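Local coordinates for thioredoxin-like protein (Klebsiella pneumoniae subsp. pneumoniae MGH 78578, PDB 3TY1), which is of unassigned function but has a galactose mutarotase-like beta-supersandwich fold and probably binds carbohydrate, at residues P65-G68 with M69-L72; T248-G251 with P252-D255; F95-L98 with E99-N102; F235-Y238 with A239-G242. One frame throughout, in Å; residues are numbered along the deposited sequence. Where two conformers were deposited one is given.

Contact 1: P65-G68 with M69-L72; sequences PTRG and MNLL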
loop_
_atom_site.group_PDB
_atom_site.type_symbol
_atom_site.label_atom_id
_atom_site.label_comp_id
_atom_site.label_asym_id
_atom_site.label_seq_id
_atom_site.Cartn_x
_atom_site.Cartn_y
_atom_site.Cartn_z
ATOM N N PRO A 65 -0.618 8.111 16.203
ATOM C CA PRO A 65 -0.874 9.093 15.158
ATOM C C PRO A 65 -0.881 8.525 13.742
ATOM O O PRO A 65 -1.512 9.083 12.850
ATOM C CB PRO A 65 0.287 10.063 15.326
ATOM C CG PRO A 65 0.614 9.950 16.807
ATOM C CD PRO A 65 0.513 8.534 17.057
ATOM N N THR A 66 -0.145 7.446 13.512
ATOM C CA THR A 66 -0.137 6.783 12.225
ATOM C C THR A 66 -1.486 6.139 11.919
ATOM O O THR A 66 -1.873 6.038 10.751
ATOM C CB THR A 66 0.963 5.721 12.235
ATOM O OG1 THR A 66 2.182 6.379 12.558
ATOM C CG2 THR A 66 1.110 5.019 10.872
ATOM N N ARG A 67 -2.163 5.653 12.977
ATOM C CA ARG A 67 -3.446 4.957 12.866
ATOM C C ARG A 67 -4.596 5.829 13.394
ATOM O O ARG A 67 -5.245 5.492 14.380
ATOM C CB ARG A 67 -3.347 3.609 13.601
ATOM C CG ARG A 67 -2.258 2.652 12.989
ATOM C CD ARG A 67 -2.225 1.285 13.641
ATOM N NE ARG A 67 -3.539 0.660 13.543
ATOM C CZ ARG A 67 -4.107 0.175 12.446
ATOM N NH1 ARG A 67 -3.449 0.136 11.268
ATOM N NH2 ARG A 67 -5.371 -0.269 12.533
ATOM N N GLY A 68 -4.730 7.021 12.793
ATOM C CA GLY A 68 -5.873 7.944 12.991
ATOM C C GLY A 68 -6.095 8.455 14.400
ATOM O O GLY A 68 -7.185 8.863 14.733
HETATM N N MSE A 69 -5.042 8.428 15.211
HETATM C CA MSE A 69 -5.128 8.763 16.639
HETATM C C MSE A 69 -5.981 7.774 17.441
HETATM O O MSE A 69 -6.463 8.096 18.547
HETATM C CB MSE A 69 -5.584 10.207 16.860
HETATM C CG MSE A 69 -4.911 11.253 16.032
HETATM SE SE MSE A 69 -3.104 11.629 16.435
HETATM C CE MSE A 69 -3.245 12.470 18.222
ATOM N N ASN A 70 -6.109 6.552 16.937
ATOM C CA ASN A 70 -6.749 5.469 17.694
ATOM C C ASN A 70 -6.032 5.328 19.033
ATOM O O ASN A 70 -4.792 5.505 19.128
ATOM C CB ASN A 70 -6.552 4.113 16.978
ATOM C CG ASN A 70 -7.417 3.909 15.741
ATOM O OD1 ASN A 70 -8.350 4.681 15.452
ATOM N ND2 ASN A 70 -7.078 2.826 14.966
ATOM N N LEU A 71 -6.781 4.906 20.047
ATOM C CA LEU A 71 -6.268 4.701 21.377
ATOM C C LEU A 71 -5.888 3.229 21.440
ATOM O O LEU A 71 -6.703 2.338 21.205
ATOM C CB LEU A 71 -7.290 5.058 22.460
ATOM C CG LEU A 71 -7.980 6.447 22.358
ATOM C CD1 LEU A 71 -8.897 6.649 23.548
ATOM C CD2 LEU A 71 -6.951 7.572 22.233
ATOM N N LEU A 72 -4.637 2.969 21.777
ATOM C CA LEU A 72 -4.159 1.583 21.811
ATOM C C LEU A 72 -4.414 0.895 23.151
ATOM O O LEU A 72 -4.880 -0.247 23.212
ATOM C CB LEU A 72 -2.662 1.548 21.528
ATOM C CG LEU A 72 -2.151 2.057 20.162
ATOM C CD1 LEU A 72 -0.709 1.583 19.898
ATOM C CD2 LEU A 72 -2.981 1.683 19.017
HETATM O O HOH W 1 -9.142 7.180 15.609
#

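Contact 2: T248-G251 with P252-D255; sequences TYQG and PTKD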
loop_
_atom_site.group_PDB
_atom_site.type_symbol
_atom_site.label_atom_id
_atom_site.label_comp_id
_atom_site.label_asym_id
_atom_site.label_seq_id
_atom_site.Cartn_x
_atom_site.Cartn_y
_atom_site.Cartn_z
ATOM N N THR A 248 -24.936 -9.928 31.155
ATOM C CA THR A 248 -23.931 -10.759 31.821
ATOM C C THR A 248 -23.027 -11.402 30.788
ATOM O O THR A 248 -23.482 -11.842 29.737
ATOM C CB THR A 248 -24.612 -11.822 32.714
ATOM O OG1 THR A 248 -25.452 -11.145 33.672
ATOM C CG2 THR A 248 -23.594 -12.660 33.471
ATOM N N TYR A 249 -21.731 -11.433 31.087
ATOM C CA TYR A 249 -20.737 -12.033 30.193
ATOM C C TYR A 249 -20.352 -13.441 30.641
ATOM O O TYR A 249 -20.250 -13.727 31.843
ATOM C CB TYR A 249 -19.464 -11.158 30.121
ATOM C CG TYR A 249 -19.638 -9.802 29.481
ATOM C CD1 TYR A 249 -19.531 -9.632 28.097
ATOM C CD2 TYR A 249 -19.870 -8.673 30.252
ATOM C CE1 TYR A 249 -19.698 -8.400 27.509
ATOM C CE2 TYR A 249 -19.982 -7.400 29.664
ATOM C CZ TYR A 249 -19.902 -7.273 28.294
ATOM O OH TYR A 249 -20.024 -6.035 27.715
ATOM N N GLN A 250 -20.121 -14.308 29.656
ATOM C CA GLN A 250 -19.535 -15.627 29.862
ATOM C C GLN A 250 -18.004 -15.493 29.979
ATOM O O GLN A 250 -17.423 -14.468 29.631
ATOM C CB GLN A 250 -19.840 -16.541 28.666
ATOM C CG GLN A 250 -21.331 -16.839 28.442
ATOM C CD GLN A 250 -21.601 -17.719 27.211
ATOM O OE1 GLN A 250 -20.730 -18.443 26.726
ATOM N NE2 GLN A 250 -22.813 -17.651 26.711
ATOM N N GLY A 251 -17.374 -16.565 30.465
ATOM C CA GLY A 251 -15.925 -16.697 30.480
ATOM C C GLY A 251 -15.491 -16.976 29.032
ATOM O O GLY A 251 -16.350 -17.097 28.138
ATOM N N PRO A 252 -14.168 -17.094 28.793
ATOM C CA PRO A 252 -13.666 -17.394 27.438
ATOM C C PRO A 252 -14.227 -18.712 26.924
ATOM O O PRO A 252 -14.061 -19.730 27.576
ATOM C CB PRO A 252 -12.154 -17.472 27.635
ATOM C CG PRO A 252 -11.888 -16.639 28.871
ATOM C CD PRO A 252 -13.068 -16.839 29.749
ATOM N N THR A 253 -14.967 -18.665 25.818
ATOM C CA THR A 253 -15.734 -19.811 25.349
ATOM C C THR A 253 -15.355 -20.217 23.929
ATOM O O THR A 253 -15.498 -19.450 22.999
ATOM C CB THR A 253 -17.238 -19.494 25.425
ATOM O OG1 THR A 253 -17.543 -18.986 26.726
ATOM C CG2 THR A 253 -18.092 -20.727 25.125
ATOM N N LYS A 254 -14.863 -21.440 23.767
ATOM C CA LYS A 254 -14.476 -21.932 22.437
ATOM C C LYS A 254 -15.732 -21.991 21.554
ATOM O O LYS A 254 -16.791 -22.348 22.042
ATOM C CB LYS A 254 -13.851 -23.330 22.583
ATOM C CG LYS A 254 -13.406 -24.006 21.291
ATOM C CD LYS A 254 -12.656 -25.317 21.607
ATOM C CE LYS A 254 -12.189 -26.026 20.337
ATOM N NZ LYS A 254 -11.127 -25.238 19.624
ATOM N N ASP A 255 -15.605 -21.642 20.277
ATOM C CA ASP A 255 -16.696 -21.686 19.283
ATOM C C ASP A 255 -17.812 -20.679 19.474
ATOM O O ASP A 255 -18.877 -20.799 18.851
ATOM C CB ASP A 255 -17.315 -23.102 19.164
ATOM C CG ASP A 255 -16.281 -24.152 18.766
ATOM O OD1 ASP A 255 -15.452 -23.871 17.873
ATOM O OD2 ASP A 255 -16.315 -25.249 19.346
#

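Contact 3: F95-L98 with E99-N102; sequences FINL and ESRN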
loop_
_atom_site.group_PDB
_atom_site.type_symbol
_atom_site.label_atom_id
_atom_site.label_comp_id
_atom_site.label_asym_id
_atom_site.label_seq_id
_atom_site.Cartn_x
_atom_site.Cartn_y
_atom_site.Cartn_z
ATOM N N PHE A 95 0.963 -1.014 4.772
ATOM C CA PHE A 95 0.982 -2.464 4.651
ATOM C C PHE A 95 -0.395 -3.111 4.792
ATOM O O PHE A 95 -0.478 -4.332 4.951
ATOM C CB PHE A 95 1.909 -3.070 5.723
ATOM C CG PHE A 95 3.334 -2.680 5.551
ATOM C CD1 PHE A 95 4.051 -3.087 4.416
ATOM C CD2 PHE A 95 3.968 -1.912 6.489
ATOM C CE1 PHE A 95 5.398 -2.739 4.254
ATOM C CE2 PHE A 95 5.298 -1.523 6.303
ATOM C CZ PHE A 95 6.003 -1.950 5.194
ATOM N N ILE A 96 -1.469 -2.323 4.773
ATOM C CA ILE A 96 -2.819 -2.912 4.854
ATOM C C ILE A 96 -3.515 -2.576 3.571
ATOM O O ILE A 96 -3.449 -1.420 3.150
ATOM C CB ILE A 96 -3.644 -2.317 6.028
ATOM C CG1 ILE A 96 -3.020 -2.733 7.367
ATOM C CG2 ILE A 96 -5.156 -2.747 5.933
ATOM C CD1 ILE A 96 -3.915 -2.593 8.527
ATOM N N ASN A 97 -4.177 -3.563 2.957
ATOM C CA ASN A 97 -5.068 -3.327 1.819
ATOM C C ASN A 97 -6.484 -3.546 2.364
ATOM O O ASN A 97 -6.891 -4.686 2.579
ATOM C CB ASN A 97 -4.775 -4.285 0.646
ATOM C CG ASN A 97 -5.692 -4.049 -0.526
ATOM O OD1 ASN A 97 -6.705 -3.351 -0.410
ATOM N ND2 ASN A 97 -5.327 -4.583 -1.691
ATOM N N LEU A 98 -7.196 -2.460 2.625
ATOM C CA LEU A 98 -8.544 -2.515 3.226
ATOM C C LEU A 98 -9.566 -3.278 2.375
ATOM O O LEU A 98 -10.511 -3.894 2.927
ATOM C CB LEU A 98 -9.054 -1.090 3.585
ATOM C CG LEU A 98 -8.282 -0.297 4.651
ATOM C CD1 LEU A 98 -8.760 1.213 4.661
ATOM C CD2 LEU A 98 -8.401 -0.924 6.056
ATOM N N GLU A 99 -9.343 -3.289 1.057
ATOM C CA GLU A 99 -10.214 -4.006 0.128
ATOM C C GLU A 99 -9.968 -5.520 0.132
ATOM O O GLU A 99 -10.831 -6.285 -0.315
ATOM C CB GLU A 99 -10.072 -3.448 -1.304
ATOM C CG GLU A 99 -10.794 -2.102 -1.552
ATOM C CD GLU A 99 -10.096 -0.899 -0.959
ATOM O OE1 GLU A 99 -8.875 -0.979 -0.636
ATOM O OE2 GLU A 99 -10.782 0.138 -0.834
ATOM N N SER A 100 -8.815 -5.953 0.629
ATOM C CA SER A 100 -8.498 -7.372 0.621
ATOM C C SER A 100 -9.437 -8.185 1.562
ATOM O O SER A 100 -10.165 -7.639 2.409
ATOM C CB SER A 100 -7.002 -7.603 0.936
ATOM O OG SER A 100 -6.753 -7.328 2.273
ATOM N N ARG A 101 -9.458 -9.496 1.345
ATOM C CA ARG A 101 -10.379 -10.379 2.041
ATOM C C ARG A 101 -11.834 -9.885 1.906
ATOM O O ARG A 101 -12.611 -9.916 2.875
ATOM C CB ARG A 101 -9.975 -10.545 3.515
ATOM C CG ARG A 101 -8.566 -10.988 3.732
ATOM C CD ARG A 101 -8.265 -11.154 5.220
ATOM N NE ARG A 101 -6.864 -11.498 5.443
ATOM C CZ ARG A 101 -6.365 -12.738 5.582
ATOM N NH1 ARG A 101 -7.110 -13.836 5.482
ATOM N NH2 ARG A 101 -5.084 -12.886 5.816
ATOM N N ASN A 102 -12.172 -9.387 0.722
ATOM C CA ASN A 102 -13.540 -8.902 0.429
ATOM C C ASN A 102 -13.972 -7.772 1.394
ATOM O O ASN A 102 -15.047 -7.829 1.990
ATOM C CB ASN A 102 -14.529 -10.088 0.517
ATOM C CG ASN A 102 -15.913 -9.760 -0.012
ATOM O OD1 ASN A 102 -16.059 -8.875 -0.842
ATOM N ND2 ASN A 102 -16.939 -10.538 0.433
HETATM O O HOH W 2 -3.726 -6.422 3.234
HETATM O O HOH W 3 -6.455 0.083 1.445
#

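Contact 4: F235-Y238 with A239-G242; sequences FNDY and AKSG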
loop_
_atom_site.group_PDB
_atom_site.type_symbol
_atom_site.label_atom_id
_atom_site.label_comp_id
_atom_site.label_asym_id
_atom_site.label_seq_id
_atom_site.Cartn_x
_atom_site.Cartn_y
_atom_site.Cartn_z
ATOM N N PHE A 235 -28.381 -8.530 16.848
ATOM C CA PHE A 235 -27.901 -8.096 15.525
ATOM C C PHE A 235 -28.313 -9.062 14.398
ATOM O O PHE A 235 -28.618 -8.623 13.282
ATOM C CB PHE A 235 -26.363 -7.947 15.573
ATOM C CG PHE A 235 -25.772 -7.326 14.356
ATOM C CD1 PHE A 235 -25.615 -5.937 14.269
ATOM C CD2 PHE A 235 -25.334 -8.126 13.291
ATOM C CE1 PHE A 235 -25.020 -5.349 13.136
ATOM C CE2 PHE A 235 -24.751 -7.559 12.168
ATOM C CZ PHE A 235 -24.600 -6.168 12.079
ATOM N N ASN A 236 -28.311 -10.359 14.714
ATOM C CA ASN A 236 -28.681 -11.445 13.787
ATOM C C ASN A 236 -29.303 -12.613 14.571
ATOM O O ASN A 236 -29.462 -12.538 15.797
ATOM C CB ASN A 236 -27.445 -11.880 12.980
ATOM C CG ASN A 236 -26.263 -12.351 13.868
ATOM O OD1 ASN A 236 -26.418 -12.600 15.062
ATOM N ND2 ASN A 236 -25.089 -12.482 13.266
ATOM N N ASP A 237 -29.656 -13.689 13.867
ATOM C CA ASP A 237 -30.287 -14.852 14.478
ATOM C C ASP A 237 -29.420 -15.533 15.526
ATOM O O ASP A 237 -29.922 -15.990 16.562
ATOM C CB ASP A 237 -30.692 -15.870 13.386
ATOM C CG ASP A 237 -31.902 -15.402 12.549
ATOM O OD1 ASP A 237 -32.715 -14.561 13.011
ATOM O OD2 ASP A 237 -32.040 -15.889 11.408
ATOM N N TYR A 238 -28.116 -15.538 15.286
ATOM C CA TYR A 238 -27.192 -16.170 16.191
ATOM C C TYR A 238 -27.207 -15.491 17.542
ATOM O O TYR A 238 -27.096 -16.176 18.543
ATOM C CB TYR A 238 -25.786 -16.180 15.610
ATOM C CG TYR A 238 -24.774 -16.845 16.498
ATOM C CD1 TYR A 238 -24.760 -18.235 16.649
ATOM C CD2 TYR A 238 -23.798 -16.097 17.172
ATOM C CE1 TYR A 238 -23.820 -18.869 17.476
ATOM C CE2 TYR A 238 -22.862 -16.725 17.999
ATOM C CZ TYR A 238 -22.872 -18.118 18.135
ATOM O OH TYR A 238 -21.944 -18.730 18.941
ATOM N N ALA A 239 -27.364 -14.165 17.578
ATOM C CA ALA A 239 -27.408 -13.439 18.851
ATOM C C ALA A 239 -28.735 -13.618 19.630
ATOM O O ALA A 239 -28.810 -13.237 20.792
ATOM C CB ALA A 239 -27.108 -11.970 18.643
ATOM N N LYS A 240 -29.771 -14.167 19.013
ATOM C CA LYS A 240 -31.063 -14.320 19.710
ATOM C C LYS A 240 -30.918 -15.102 21.012
ATOM O O LYS A 240 -31.532 -14.742 21.979
ATOM C CB LYS A 240 -32.121 -15.001 18.828
ATOM C CG LYS A 240 -32.791 -14.098 17.797
ATOM C CD LYS A 240 -33.628 -14.953 16.806
ATOM C CE LYS A 240 -34.575 -14.113 15.958
ATOM N NZ LYS A 240 -35.453 -14.933 15.086
ATOM N N SER A 241 -30.085 -16.146 21.043
ATOM C CA SER A 241 -29.942 -16.965 22.250
ATOM C C SER A 241 -29.326 -16.238 23.466
ATOM O O SER A 241 -29.557 -16.637 24.611
ATOM C CB SER A 241 -29.204 -18.282 21.947
ATOM O OG SER A 241 -27.826 -18.153 22.100
ATOM N N GLY A 242 -28.585 -15.163 23.214
ATOM C CA GLY A 242 -27.974 -14.342 24.252
ATOM C C GLY A 242 -28.782 -13.145 24.717
ATOM O O GLY A 242 -28.380 -12.485 25.667
HETATM O O HOH W 4 -29.845 -17.814 18.443
HETATM O O HOH W 5 -27.488 -18.750 19.081
#

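Contact 1: P65-G68 with M69-L72
Arg67 and Asn70 are the ends of a type I' beta turn, closed by a backbone hydrogen bond from Asn70 N to Arg67 O of 2.9 Å and 163° at the hydrogen, with Gly68 and Met69 both at positive phi in its middle. The side-chain amide of Asn70 lies against the same carbonyl, Asn70 CG only 3.0 Å from Arg67 O, because chi1 of -75° turns CG to the side of its own backbone N. Neither amide end bonds to that oxygen. Asn70 ND2, which passes 4.0 Å from Arg67 CB, donates instead to Glu112; the carboxylate of Glu112 also forms a salt bridge with Arg67 NH2, so one acid ties the two turn ends together. Asn70 OD1 takes a hydrogen bond of 2.6 Å from a water that also donates to Gly68 O, bracing the turn through a mid-turn carbonyl. Asn141 and the carbonyl of Val91 share Arg67 NH1. Met69, a selenomethionine in this crystal, folds back on itself through chi2 and chi3, both near -70°. Its SE rests on the proline, 3.6 Å from Pro65 CA and 3.9 Å from Pro65 CB, while Leu63 and Thr179 also touch the Met69 side chain. Every touching residue is buried. The arrangement is that of a beta hairpin, here joining the antiparallel strands 60-64 and 70-76 of the supersandwich.

Contact 2: T248-G251 with P252-D255
Chi1 of -50° puts the hydroxyl of Thr253 beside its own backbone N, from where it reaches back to the carbonyl of Gly251, and chi1 of -63° in Gln250 starts an extended side chain that brings its amide oxygen to the same threonine. This is an extended, irregular Gly-Pro segment of the long surface loop that joins strands 231-234 and 259-265 of the supersandwich; the backbone is extended from Gln250 to Thr253, and the peptide linking Gly251 to Pro252 is trans. Thr253 OG1 donates to Gly251 O over 2.6 Å, a short bond that approaches from above the carbonyl plane, 39° out of it, and so does not follow a lone pair. It spans just one intervening residue and ties the chain across Pro252, whose nitrogen has no hydrogen to give. The side chains of Gln250 and Thr253 run at a slant to one another, with the methyl CG2 of Thr253 3.8 Å from Gln250 OE1. Around this passage the loop is fixed to its own chain: Tyr311 OH bonds to Gln250 O, Thr253 pairs by backbone with Thr304, and Pro252 touches Val307. Farther along, Asp255 N donates to Tyr202 of the second subunit, so the same loop takes part in the assembly. Thr253 OG1, already bound to the glycine carbonyl, also stands 3.2 Å from Gln250 OE1.

Contact 3: F95-L98 with E99-N102
Asn97 meets Glu99 and Ser100 with nearly every atom of its side chain. Its CB stands 4.0 Å from Ser100 CB, and CG is held anti to the backbone N (chi1 180°), which carries the amide over the following turn to within 3.8 Å of Ser100 N. At the tip, Asn97 OD1 accepts a weak, bent hydrogen bond of 3.0 Å from Glu99 N. This is the bond of an Asx turn, and it caps the type I beta turn from Asn97 to Ser100 that leads into the short, weakly bonded helix 100-103. In the conformer given, Glu99 OE1 approaches Asn97 OD1 to 3.2 Å, the amide and carboxylate planes 54° apart, and Asn97 ND2 of the third subunit lies close to both oxygens. Asn97 also packs on Asn97 of the second subunit, while Glu99 packs on Ser100 of the third, so the turn belongs to a subunit interface. One water accepts from Asn97 N and donates weakly to Ser100 OG. Chi1 of 71° holds the serine hydroxyl between its own N and carbonyl carbon, back over the turn. The backbone oxygen Asn97 O is thereby gripped twice: Ser100 N donates from above the carbonyl plane at 3.0 Å, and Ser100 OG lies in that plane at 2.7 Å, so backbone and side chain of one residue together fix the turn.

Contact 4: F235-Y238 with A239-G242
The flat amide of Asn236 turns its oxygen to Ala239: OD1 accepts from Ala239 N over 3.1 Å, the donor tilted 21° from the carbonyl plane, while the same nitrogen lies obliquely to the ring of Tyr238, whose side chain also touches Met259. Away from this turn the ring of Phe235 stacks on Tyr323 and meets His124 at about 65°. The motif is a turn of helical backbone, built from bonds three residues apart, directly after strand 231-234 of the supersandwich. Ala239 N makes a second, weak bond to Asn236 O, and Lys240 N donates to Asp237 O over 3.1 Å from well above that carbonyl's plane. With chi1 of 58° the Asn236 amide curls back over the turn, where its OD1 also stands 3.7 Å from Ala239 CB. Asp237 and Lys240 run side by side, pointing the same way; the extended lysine brings NZ to within 3.5 Å of Asp237 OD1, a long, weak salt bridge on the exposed face. Tyr238 OH is anchored by Phe256 O. One water donates to Asp237 O and accepts weakly from Ser241 N, and a second donates to Tyr238 O at 2.7 Å and lies 3.1 Å from Ser241 OG.

Overall arrangement
The four contacts fall into two pairs along one chain. Contact 1, buried in the strand layers, touches contact 3 directly, Arg67 NH1 lying 3.9 Å from Ile96 CD1; Asn141 joins them further, bonding to Arg67 and packing on Ile96 and Leu98. Contacts 2 and 4 belong to the same long loop, with centres about 15 Å apart; they meet where Asp255 O comes 3.7 Å from Tyr238 OH, and Phe256 links them from the next position. The two pairs stand well apart: contacts 1 and 4 lie on opposite sides of the chain's centre, about 32 Å between centres. Contacts 2 and 3 both reach the second subunit, though their nearest atoms are about 18 Å apart.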